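Local coordinates for endo-1,3-beta-glucanase, family GH16 (Zobellia galactanivorans, PDB 4BPZ), which probably hydrolyses internal beta-1,3-glucosidic bonds of algal laminarin, this chain being the calcium-binding family 16 catalytic domain of a longer marine bacterial enzyme, at residues A[17-22]-A[28-33]; A[80-85]-A[228-233]; A[159-164]-A[168-173]. The protein carries 1 engineered substitution. All coordinates share one frame; numbering follows the deposited sequence.

Interaction 1: residues A[17-22]-A[28-33]. With CA (calcium ion), chain E.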
loop_
_atom_site.group_PDB
_atom_site.type_symbol
_atom_site.label_atom_id
_atom_site.label_comp_id
_atom_site.label_asym_id
_atom_site.label_seq_id
_atom_site.Cartn_x
_atom_site.Cartn_y
_atom_site.Cartn_z
ATOM N N ASP A 17 -4.339 14.113 1.689
ATOM C CA ASP A 17 -4.337 14.554 0.273
ATOM C C ASP A 17 -5.766 14.305 -0.209
ATOM O O ASP A 17 -6.197 13.143 -0.271
ATOM C CB ASP A 17 -3.243 13.910 -0.602
ATOM C CG ASP A 17 -3.053 14.717 -1.862
ATOM O OD1 ASP A 17 -3.947 15.496 -2.243
ATOM O OD2 ASP A 17 -1.939 14.484 -2.504
ATOM N N GLU A 18 -6.511 15.362 -0.537
ATOM C CA GLU A 18 -7.827 15.274 -1.118
ATOM C C GLU A 18 -7.808 15.152 -2.662
ATOM O O GLU A 18 -8.821 14.934 -3.264
ATOM C CB GLU A 18 -8.653 16.525 -0.734
ATOM C CG GLU A 18 -8.812 16.629 0.785
ATOM C CD GLU A 18 -9.597 15.554 1.424
ATOM O OE1 GLU A 18 -10.610 15.008 0.886
ATOM O OE2 GLU A 18 -9.259 15.260 2.596
ATOM N N PHE A 19 -6.617 15.284 -3.229
ATOM C CA PHE A 19 -6.439 15.094 -4.663
ATOM C C PHE A 19 -7.328 16.060 -5.497
ATOM O O PHE A 19 -7.792 15.613 -6.584
ATOM C CB PHE A 19 -6.635 13.613 -5.047
ATOM C CG PHE A 19 -5.581 12.748 -4.446
ATOM C CD1 PHE A 19 -4.232 12.934 -4.742
ATOM C CD2 PHE A 19 -5.951 11.794 -3.510
ATOM C CE1 PHE A 19 -3.248 12.133 -4.147
ATOM C CE2 PHE A 19 -4.968 11.010 -2.872
ATOM C CZ PHE A 19 -3.623 11.169 -3.198
ATOM N N GLU A 20 -7.558 17.282 -5.065
ATOM C CA GLU A 20 -8.428 18.186 -5.791
ATOM C C GLU A 20 -7.647 18.986 -6.823
ATOM O O GLU A 20 -8.299 19.840 -7.530
ATOM C CB GLU A 20 -9.239 19.013 -4.746
ATOM C CG GLU A 20 -10.275 18.153 -3.926
ATOM C CD GLU A 20 -11.326 17.249 -4.700
ATOM O OE1 GLU A 20 -11.811 17.872 -5.712
ATOM O OE2 GLU A 20 -11.698 15.981 -4.314
ATOM N N TYR A 21 -6.357 18.799 -7.014
ATOM C CA TYR A 21 -5.557 19.425 -8.005
ATOM C C TYR A 21 -5.378 18.561 -9.303
ATOM O O TYR A 21 -5.962 17.474 -9.362
ATOM C CB TYR A 21 -4.227 19.778 -7.381
ATOM C CG TYR A 21 -3.539 18.532 -6.789
ATOM C CD1 TYR A 21 -2.624 17.741 -7.516
ATOM C CD2 TYR A 21 -3.708 18.199 -5.460
ATOM C CE1 TYR A 21 -1.973 16.617 -6.945
ATOM C CE2 TYR A 21 -3.115 17.033 -4.868
ATOM C CZ TYR A 21 -2.282 16.308 -5.597
ATOM O OH TYR A 21 -1.624 15.144 -5.077
ATOM N N GLU A 22 -4.595 19.021 -10.295
ATOM C CA GLU A 22 -4.346 18.326 -11.570
ATOM C C GLU A 22 -2.867 18.065 -11.866
ATOM O O GLU A 22 -2.043 19.060 -11.779
ATOM C CB GLU A 22 -4.887 19.173 -12.707
ATOM C CG GLU A 22 -5.007 18.327 -13.998
ATOM C CD GLU A 22 -5.745 19.100 -15.116
ATOM O OE1 GLU A 22 -6.984 19.239 -15.145
ATOM O OE2 GLU A 22 -5.064 19.520 -15.971
ATOM N N GLU A 28 5.406 17.294 -2.419
ATOM C CA GLU A 28 5.606 17.490 -0.988
ATOM C C GLU A 28 5.014 16.401 -0.133
ATOM O O GLU A 28 5.396 16.257 1.038
ATOM C CB GLU A 28 4.990 18.830 -0.529
ATOM C CG GLU A 28 5.684 20.104 -1.035
ATOM C CD GLU A 28 5.009 21.457 -0.603
ATOM O OE1 GLU A 28 4.043 21.495 0.226
ATOM O OE2 GLU A 28 5.458 22.535 -1.103
ATOM N N LYS A 29 4.141 15.595 -0.716
ATOM C CA LYS A 29 3.385 14.553 0.018
ATOM C C LYS A 29 3.839 13.132 -0.387
ATOM O O LYS A 29 3.685 12.250 0.421
ATOM C CB LYS A 29 1.870 14.690 -0.249
ATOM C CG LYS A 29 1.247 15.991 0.269
ATOM C CD LYS A 29 -0.294 16.027 0.176
ATOM C CE LYS A 29 -0.824 17.355 0.566
ATOM N NZ LYS A 29 -0.649 17.640 2.011
ATOM N N TRP A 30 4.235 12.962 -1.656
ATOM C CA TRP A 30 4.379 11.603 -2.183
ATOM C C TRP A 30 5.721 11.429 -2.802
ATOM O O TRP A 30 6.173 12.284 -3.610
ATOM C CB TRP A 30 3.253 11.379 -3.242
ATOM C CG TRP A 30 1.892 11.484 -2.674
ATOM C CD1 TRP A 30 1.040 12.508 -2.888
ATOM C CD2 TRP A 30 1.273 10.604 -1.713
ATOM N NE1 TRP A 30 -0.097 12.378 -2.169
ATOM C CE2 TRP A 30 0.034 11.201 -1.414
ATOM C CE3 TRP A 30 1.652 9.412 -1.068
ATOM C CZ2 TRP A 30 -0.866 10.645 -0.502
ATOM C CZ3 TRP A 30 0.740 8.877 -0.135
ATOM C CH2 TRP A 30 -0.463 9.444 0.131
ATOM N N HIS A 31 6.365 10.306 -2.508
ATOM C CA HIS A 31 7.653 9.879 -3.086
ATOM C C HIS A 31 7.400 8.658 -3.990
ATOM O O HIS A 31 6.683 7.747 -3.606
ATOM C CB HIS A 31 8.539 9.447 -1.900
ATOM C CG HIS A 31 9.845 8.830 -2.317
ATOM N ND1 HIS A 31 10.876 9.541 -2.819
ATOM C CD2 HIS A 31 10.234 7.508 -2.319
ATOM C CE1 HIS A 31 11.883 8.716 -3.110
ATOM N NE2 HIS A 31 11.522 7.475 -2.770
ATOM N N TYR A 32 8.007 8.649 -5.135
ATOM C CA TYR A 32 7.931 7.480 -6.034
ATOM C C TYR A 32 9.057 6.528 -5.794
ATOM O O TYR A 32 10.226 6.937 -5.698
ATOM C CB TYR A 32 8.011 7.910 -7.450
ATOM C CG TYR A 32 6.787 8.593 -7.986
ATOM C CD1 TYR A 32 6.590 9.934 -7.874
ATOM C CD2 TYR A 32 5.774 7.783 -8.560
ATOM C CE1 TYR A 32 5.395 10.526 -8.481
ATOM C CE2 TYR A 32 4.641 8.302 -9.061
ATOM C CZ TYR A 32 4.501 9.623 -9.148
ATOM O OH TYR A 32 3.346 10.199 -9.705
ATOM N N GLN A 33 8.739 5.233 -5.803
ATOM C CA GLN A 33 9.780 4.209 -5.927
ATOM C C GLN A 33 9.820 3.766 -7.332
ATOM O O GLN A 33 8.815 3.374 -7.961
ATOM C CB GLN A 33 9.444 3.048 -4.998
ATOM C CG GLN A 33 9.626 3.424 -3.549
ATOM C CD GLN A 33 9.435 2.202 -2.636
ATOM O OE1 GLN A 33 8.327 1.840 -2.211
ATOM N NE2 GLN A 33 10.568 1.506 -2.323
HETATM CA CA CA E . -10.820 13.760 -3.701
HETATM O O HOH W 1 -11.663 14.374 -1.546
#

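Interaction 2: residues A[80-85]-A[228-233]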
loop_
_atom_site.group_PDB
_atom_site.type_symbol
_atom_site.label_atom_id
_atom_site.label_comp_id
_atom_site.label_asym_id
_atom_site.label_seq_id
_atom_site.Cartn_x
_atom_site.Cartn_y
_atom_site.Cartn_z
ATOM N N LYS A 80 10.681 -5.545 -18.090
ATOM C CA LYS A 80 9.479 -6.177 -17.589
ATOM C C LYS A 80 8.374 -5.902 -18.599
ATOM O O LYS A 80 8.482 -5.038 -19.483
ATOM C CB LYS A 80 9.073 -5.596 -16.210
ATOM C CG LYS A 80 10.079 -5.817 -15.119
ATOM C CD LYS A 80 10.189 -7.315 -14.743
ATOM C CE LYS A 80 11.286 -7.528 -13.691
ATOM N NZ LYS A 80 11.637 -8.920 -13.517
ATOM N N ASP A 81 7.292 -6.660 -18.437
ATOM C CA ASP A 81 6.167 -6.619 -19.398
ATOM C C ASP A 81 5.004 -5.753 -18.915
ATOM O O ASP A 81 4.015 -5.610 -19.641
ATOM C CB ASP A 81 5.625 -8.047 -19.586
ATOM C CG ASP A 81 6.600 -8.940 -20.295
ATOM O OD1 ASP A 81 7.505 -8.407 -20.993
ATOM O OD2 ASP A 81 6.457 -10.177 -20.154
ATOM N N TYR A 82 5.082 -5.168 -17.704
ATOM C CA TYR A 82 4.052 -4.336 -17.140
ATOM C C TYR A 82 4.699 -3.152 -16.473
ATOM O O TYR A 82 5.800 -3.286 -15.911
ATOM C CB TYR A 82 3.171 -5.070 -16.095
ATOM C CG TYR A 82 2.550 -6.328 -16.667
ATOM C CD1 TYR A 82 3.269 -7.548 -16.614
ATOM C CD2 TYR A 82 1.343 -6.308 -17.320
ATOM C CE1 TYR A 82 2.763 -8.704 -17.239
ATOM C CE2 TYR A 82 0.785 -7.459 -17.936
ATOM C CZ TYR A 82 1.509 -8.631 -17.866
ATOM O OH TYR A 82 0.987 -9.731 -18.492
ATOM N N THR A 83 3.976 -2.060 -16.409
ATOM C CA THR A 83 4.384 -0.872 -15.598
ATOM C C THR A 83 3.263 -0.491 -14.684
ATOM O O THR A 83 2.057 -0.755 -14.950
ATOM C CB THR A 83 4.731 0.330 -16.561
ATOM O OG1 THR A 83 3.568 0.653 -17.289
ATOM C CG2 THR A 83 5.890 0.037 -17.432
ATOM N N SER A 84 3.603 0.146 -13.565
ATOM C CA SER A 84 2.644 0.611 -12.585
ATOM C C SER A 84 3.328 1.731 -11.772
ATOM O O SER A 84 4.390 2.217 -12.173
ATOM C CB SER A 84 2.175 -0.566 -11.742
ATOM O OG SER A 84 1.142 -0.198 -10.893
ATOM N N ALA A 85 2.717 2.096 -10.651
ATOM C CA ALA A 85 3.340 3.063 -9.739
ATOM C C ALA A 85 3.230 2.529 -8.324
ATOM O O ALA A 85 2.313 1.790 -7.958
ATOM C CB ALA A 85 2.704 4.428 -9.842
ATOM N N ILE A 228 -0.142 -0.713 -7.351
ATOM C CA ILE A 228 -0.731 -1.934 -7.994
ATOM C C ILE A 228 0.410 -2.803 -8.431
ATOM O O ILE A 228 1.133 -2.404 -9.353
ATOM C CB ILE A 228 -1.651 -1.646 -9.197
ATOM C CG1 ILE A 228 -2.718 -0.576 -8.962
ATOM C CG2 ILE A 228 -2.283 -2.986 -9.616
ATOM C CD1 ILE A 228 -3.416 -0.195 -10.268
ATOM N N ALA A 229 0.580 -3.978 -7.851
ATOM C CA ALA A 229 1.509 -4.965 -8.412
ATOM C C ALA A 229 0.766 -5.757 -9.477
ATOM O O ALA A 229 -0.458 -5.883 -9.441
ATOM C CB ALA A 229 2.019 -5.856 -7.294
ATOM N N MET A 230 1.508 -6.328 -10.390
ATOM C CA MET A 230 0.956 -7.241 -11.448
ATOM C C MET A 230 1.538 -8.625 -11.255
ATOM O O MET A 230 2.743 -8.801 -11.149
ATOM C CB MET A 230 1.290 -6.730 -12.797
ATOM C CG MET A 230 0.559 -5.449 -13.188
ATOM S SD MET A 230 -1.275 -5.557 -13.142
ATOM C CE MET A 230 -1.582 -6.889 -14.328
ATOM N N GLY A 231 0.654 -9.626 -11.236
ATOM C CA GLY A 231 1.122 -11.002 -11.077
ATOM C C GLY A 231 1.744 -11.210 -9.717
ATOM O O GLY A 231 1.391 -10.609 -8.701
ATOM N N GLY A 232 2.710 -12.152 -9.702
ATOM C CA GLY A 232 3.326 -12.528 -8.440
ATOM C C GLY A 232 2.410 -13.280 -7.502
ATOM O O GLY A 232 1.318 -13.773 -7.895
ATOM N N THR A 233 2.796 -13.369 -6.247
ATOM C CA THR A 233 2.110 -14.216 -5.225
ATOM C C THR A 233 0.635 -14.063 -5.248
ATOM O O THR A 233 -0.146 -15.011 -5.342
ATOM C CB THR A 233 2.684 -13.960 -3.816
ATOM O OG1 THR A 233 4.113 -14.048 -3.916
ATOM C CG2 THR A 233 2.190 -15.017 -2.806
#

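Interaction 3: residues A[159-164]-A[168-173]. With GLC (alpha-D-glucopyranose), chain C.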
loop_
_atom_site.group_PDB
_atom_site.type_symbol
_atom_site.label_atom_id
_atom_site.label_comp_id
_atom_site.label_asym_id
_atom_site.label_seq_id
_atom_site.Cartn_x
_atom_site.Cartn_y
_atom_site.Cartn_z
ATOM N N HIS A 159 -3.731 -7.707 6.691
ATOM C CA HIS A 159 -2.686 -8.613 7.168
ATOM C C HIS A 159 -1.391 -8.008 7.683
ATOM O O HIS A 159 -0.836 -7.157 7.052
ATOM C CB HIS A 159 -2.158 -9.269 5.993
ATOM C CG HIS A 159 -2.058 -10.674 6.168
ATOM N ND1 HIS A 159 -0.954 -11.364 6.516
ATOM C CD2 HIS A 159 -3.065 -11.601 5.998
ATOM C CE1 HIS A 159 -1.291 -12.699 6.535
ATOM N NE2 HIS A 159 -2.529 -12.829 6.192
ATOM N N PHE A 160 -0.911 -8.463 8.790
ATOM C CA PHE A 160 0.242 -7.938 9.482
ATOM C C PHE A 160 1.436 -8.816 9.244
ATOM O O PHE A 160 1.287 -10.056 9.272
ATOM C CB PHE A 160 -0.087 -7.860 11.012
ATOM C CG PHE A 160 -1.218 -6.956 11.347
ATOM C CD1 PHE A 160 -2.555 -7.337 11.281
ATOM C CD2 PHE A 160 -0.938 -5.594 11.712
ATOM C CE1 PHE A 160 -3.580 -6.439 11.566
ATOM C CE2 PHE A 160 -1.954 -4.741 12.009
ATOM C CZ PHE A 160 -3.283 -5.126 11.938
ATOM N N HIS A 161 2.574 -8.205 9.069
ATOM C CA HIS A 161 3.848 -8.943 8.857
ATOM C C HIS A 161 4.895 -8.326 9.739
ATOM O O HIS A 161 5.128 -7.089 9.638
ATOM C CB HIS A 161 4.315 -8.871 7.412
ATOM C CG HIS A 161 3.351 -9.357 6.383
ATOM N ND1 HIS A 161 2.251 -8.667 5.898
ATOM C CD2 HIS A 161 3.259 -10.603 5.841
ATOM C CE1 HIS A 161 1.602 -9.453 5.017
ATOM N NE2 HIS A 161 2.212 -10.594 4.979
ATOM N N TRP A 162 5.550 -9.115 10.595
ATOM C CA TRP A 162 6.531 -8.546 11.491
ATOM C C TRP A 162 7.373 -9.628 12.061
ATOM O O TRP A 162 7.067 -10.832 11.946
ATOM C CB TRP A 162 5.914 -7.736 12.610
ATOM C CG TRP A 162 5.302 -8.506 13.718
ATOM C CD1 TRP A 162 5.899 -8.714 14.990
ATOM C CD2 TRP A 162 4.008 -9.169 13.766
ATOM N NE1 TRP A 162 5.026 -9.382 15.773
ATOM C CE2 TRP A 162 3.846 -9.666 15.123
ATOM C CE3 TRP A 162 2.995 -9.348 12.848
ATOM C CZ2 TRP A 162 2.758 -10.442 15.514
ATOM C CZ3 TRP A 162 1.870 -10.088 13.209
ATOM C CH2 TRP A 162 1.792 -10.685 14.552
ATOM N N SER A 163 8.512 -9.285 12.616
ATOM C CA SER A 163 9.213 -10.185 13.538
ATOM C C SER A 163 9.252 -9.526 14.895
ATOM O O SER A 163 9.308 -8.295 14.991
ATOM C CB SER A 163 10.598 -10.606 13.056
ATOM O OG SER A 163 11.418 -9.519 12.734
ATOM N N ASP A 164 9.081 -10.329 15.935
ATOM C CA ASP A 164 9.139 -9.841 17.305
ATOM C C ASP A 164 10.494 -9.160 17.560
ATOM O O ASP A 164 11.515 -9.610 17.022
ATOM C CB ASP A 164 8.842 -10.967 18.268
ATOM C CG ASP A 164 7.397 -10.905 18.753
ATOM O OD1 ASP A 164 6.358 -10.412 18.108
ATOM O OD2 ASP A 164 7.371 -11.348 19.862
ATOM N N ASP A 168 14.013 -13.505 15.887
ATOM C CA ASP A 168 14.023 -13.475 14.436
ATOM C C ASP A 168 12.720 -14.125 13.914
ATOM O O ASP A 168 12.644 -14.316 12.681
ATOM C CB ASP A 168 15.299 -14.144 13.842
ATOM C CG ASP A 168 16.542 -13.219 13.887
ATOM O OD1 ASP A 168 16.405 -11.975 13.717
ATOM O OD2 ASP A 168 17.667 -13.745 14.086
ATOM N N GLU A 169 11.746 -14.455 14.804
ATOM C CA GLU A 169 10.562 -15.338 14.457
ATOM C C GLU A 169 9.561 -14.482 13.578
ATOM O O GLU A 169 8.978 -13.478 14.070
ATOM C CB GLU A 169 9.731 -15.837 15.675
ATOM C CG GLU A 169 10.441 -16.704 16.698
ATOM C CD GLU A 169 10.599 -18.163 16.294
ATOM O OE1 GLU A 169 10.725 -18.461 15.064
ATOM O OE2 GLU A 169 10.609 -19.010 17.235
ATOM N N TYR A 170 9.433 -14.806 12.297
ATOM C CA TYR A 170 8.523 -14.098 11.392
ATOM C C TYR A 170 7.086 -14.385 11.687
ATOM O O TYR A 170 6.703 -15.573 11.764
ATOM C CB TYR A 170 8.857 -14.449 9.957
ATOM C CG TYR A 170 7.912 -13.989 8.891
ATOM C CD1 TYR A 170 7.621 -12.657 8.765
ATOM C CD2 TYR A 170 7.330 -14.863 7.962
ATOM C CE1 TYR A 170 6.722 -12.185 7.815
ATOM C CE2 TYR A 170 6.476 -14.392 6.945
ATOM C CZ TYR A 170 6.178 -13.052 6.861
ATOM O OH TYR A 170 5.335 -12.664 5.854
ATOM N N GLN A 171 6.248 -13.374 11.832
ATOM C CA GLN A 171 4.821 -13.561 12.086
ATOM C C GLN A 171 4.058 -12.969 10.914
ATOM O O GLN A 171 4.414 -11.882 10.426
ATOM C CB GLN A 171 4.347 -12.781 13.354
ATOM C CG GLN A 171 5.166 -12.900 14.666
ATOM C CD GLN A 171 4.850 -14.155 15.331
ATOM O OE1 GLN A 171 5.729 -14.939 15.579
ATOM N NE2 GLN A 171 3.559 -14.374 15.610
ATOM N N ASN A 172 2.974 -13.631 10.524
ATOM C CA ASN A 172 2.146 -13.139 9.386
ATOM C C ASN A 172 0.780 -13.604 9.646
ATOM O O ASN A 172 0.529 -14.812 9.659
ATOM C CB ASN A 172 2.783 -13.812 8.118
ATOM C CG ASN A 172 1.945 -13.827 6.862
ATOM O OD1 ASN A 172 1.052 -13.029 6.694
ATOM N ND2 ASN A 172 2.384 -14.635 5.883
ATOM N N LEU A 173 -0.158 -12.721 9.867
ATOM C CA LEU A 173 -1.530 -13.147 10.162
ATOM C C LEU A 173 -2.478 -12.059 9.816
ATOM O O LEU A 173 -2.072 -10.910 9.672
ATOM C CB LEU A 173 -1.727 -13.709 11.591
ATOM C CG LEU A 173 -1.040 -12.883 12.652
ATOM C CD1 LEU A 173 -1.666 -11.562 12.851
ATOM C CD2 LEU A 173 -1.152 -13.626 13.984
HETATM C C1 GLC C . 2.246 -7.220 2.200
HETATM C C2 GLC C . 3.464 -8.098 1.754
HETATM C C3 GLC C . 4.325 -7.226 0.829
HETATM C C4 GLC C . 3.531 -6.707 -0.290
HETATM C C5 GLC C . 2.523 -5.787 0.354
HETATM C C6 GLC C . 1.590 -5.115 -0.629
HETATM O O1 GLC C . 2.574 -6.282 3.202
HETATM O O2 GLC C . 4.129 -8.498 2.925
HETATM O O3 GLC C . 5.457 -8.049 0.317
HETATM O O4 GLC C . 4.381 -6.006 -1.218
HETATM O O5 GLC C . 1.684 -6.587 1.217
HETATM O O6 GLC C . 0.836 -6.059 -1.380
#

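Interaction 1: residues A[17-22]-A[28-33]
The carboxylate of D17 meets the indole of W30 nearly edge on, the two planes only 17° apart. NE1 of W30 donates to the anti lone pair of D17 OD2 at 2.8 Å, almost exactly in the plane of its own ring. Having CG anti to the backbone N (chi1 -162°) sends the acid across to the tryptophan. On its syn side the same OD2 takes the hydroxyl of Y21, with OD2 and OH 2.7 Å apart, while OD1 accepts from F19 N at 2.9 Å to close an Asx turn. F19 brings its ring beside the indole, planes close to parallel but slid apart so that they barely overlap; its CZ lies 3.9 Å from W30 CZ2. The turn leads straight into the calcium site, where E18 O (2.4 Å) and E20 OE2 (2.5 Å) bind the ion alongside a water, G62 and D250. K29 lays its CD against D17 OD2 at 3.5 Å, but its amine turns to S16. With three donors on one buried carboxylate, D17 is likely to stay ionised, and its bonds probably hold both the indole and the start of the metal-binding loop in place.

Interaction 2: residues A[80-85]-A[228-233]
M230 and Y82 meet through the roots of their side chains. The CB of M230 sits 4.1 Å from Y82 CG, where the tyrosine ring begins. One atom further out, M230 CG makes the closest touch of the pair, 3.9 Å from Y82 CB. The thioether then bends twice, at chi2 (-57°) and again at chi3 (-59°). SD therefore swings clear of the tyrosine, and the terminal methyl curls back, bringing CE to 4.2 Å from Y82 CD2. The two side chains cross at about a right angle, an apolar contact with both residues buried. Two residues along, the contact turns polar: the hydroxyl of S84 donates to the backbone carbonyl of I228, OG to O 2.7 Å, arriving in the carbonyl plane on a lone pair (C=O...OG angle 134°). OG gets there because it stands anti to the serine N, and in passing it rests 3.6 Å from I228 CB. The I228 oxygen has a second, weak bond from the Y50 hydroxyl. Here a serine side chain does the bridging, since the CA atoms of S84 and I228 stand 6.2 Å apart. Backbone bonds from Y82 and S84 go instead to H49, on strand 48-50, which runs parallel to strand 82-93 and also packs against A229. Strand 63-75 pairs directly with strand 82-93, T83 bonding to I69, and its A68 touches M230; strand 110-118 borders the other segment, with T110 against both I228 and M230. After M230 the strand ends, and G231 and G232, both with positive phi, carry the chain into a short helix.

Interaction 3: residues A[159-164]-A[168-173]
W162 O receives the backbone N-H of Q171 at 2.7 Å, an almost straight bond at 169°. W162 N answers to Q171 O at 3.0 Å, and F160 and L173 form the next hydrogen-bonded pair of this antiparallel hairpin. The indole folds over its neighbour strand: with chi1 at 76° its CG lies between the backbone N and the carbonyl carbon, and one ring face settles on Q171, whose CB stands 3.3 Å from the centroid of the six-membered ring, a CH-pi contact practically on the ring normal. L173 comes in at the ring edge, CD1 to W162 CZ3 3.8 Å. Rotation of the indole is fixed by NE1, which donates to D164 OD1 at 2.9 Å, and Y218 meets the ring edge-to-face. A leucine at W162 would probably leave D164 OD1 without its indole donor and uncover the aliphatic part of Q171. On the other face of the sheet H161, Y170 and N172 stand side by side. The imidazole of H161 presents a face to the bound sugar, with GLC O2 3.3 Å above its centre, and its edge to the Y170 hydroxyl. Backbone bonds tie H161 to the engineered S142 on the adjoining strand. The F160 and W162 side packs inward among aromatics such as Y208 and Y218, while the H161 side faces the glycan, consistent with the concave cleft wall of the family 16 beta-jelly-roll sandwich.

In the fold
From the N terminus, interaction 1 comes first: it closes a short loop between strands 13-17 and 30-32, and is complete before the others begin. Segment 80-85 then opens interaction 2, whose partner arrives only at 228-233, 143 residues later. Within that long excursion the chain forms the hairpin of interaction 3, so 3 lies inside 2 and nothing crosses. Strand 82-93 connects the first two contacts, pairing with strand 30-32 as well as with strand 222-230. Interactions 1 and 3 sit on opposite sides of the chain's centre, their own centres about 30 Å apart, one at the calcium site and the other at the glycan cleft.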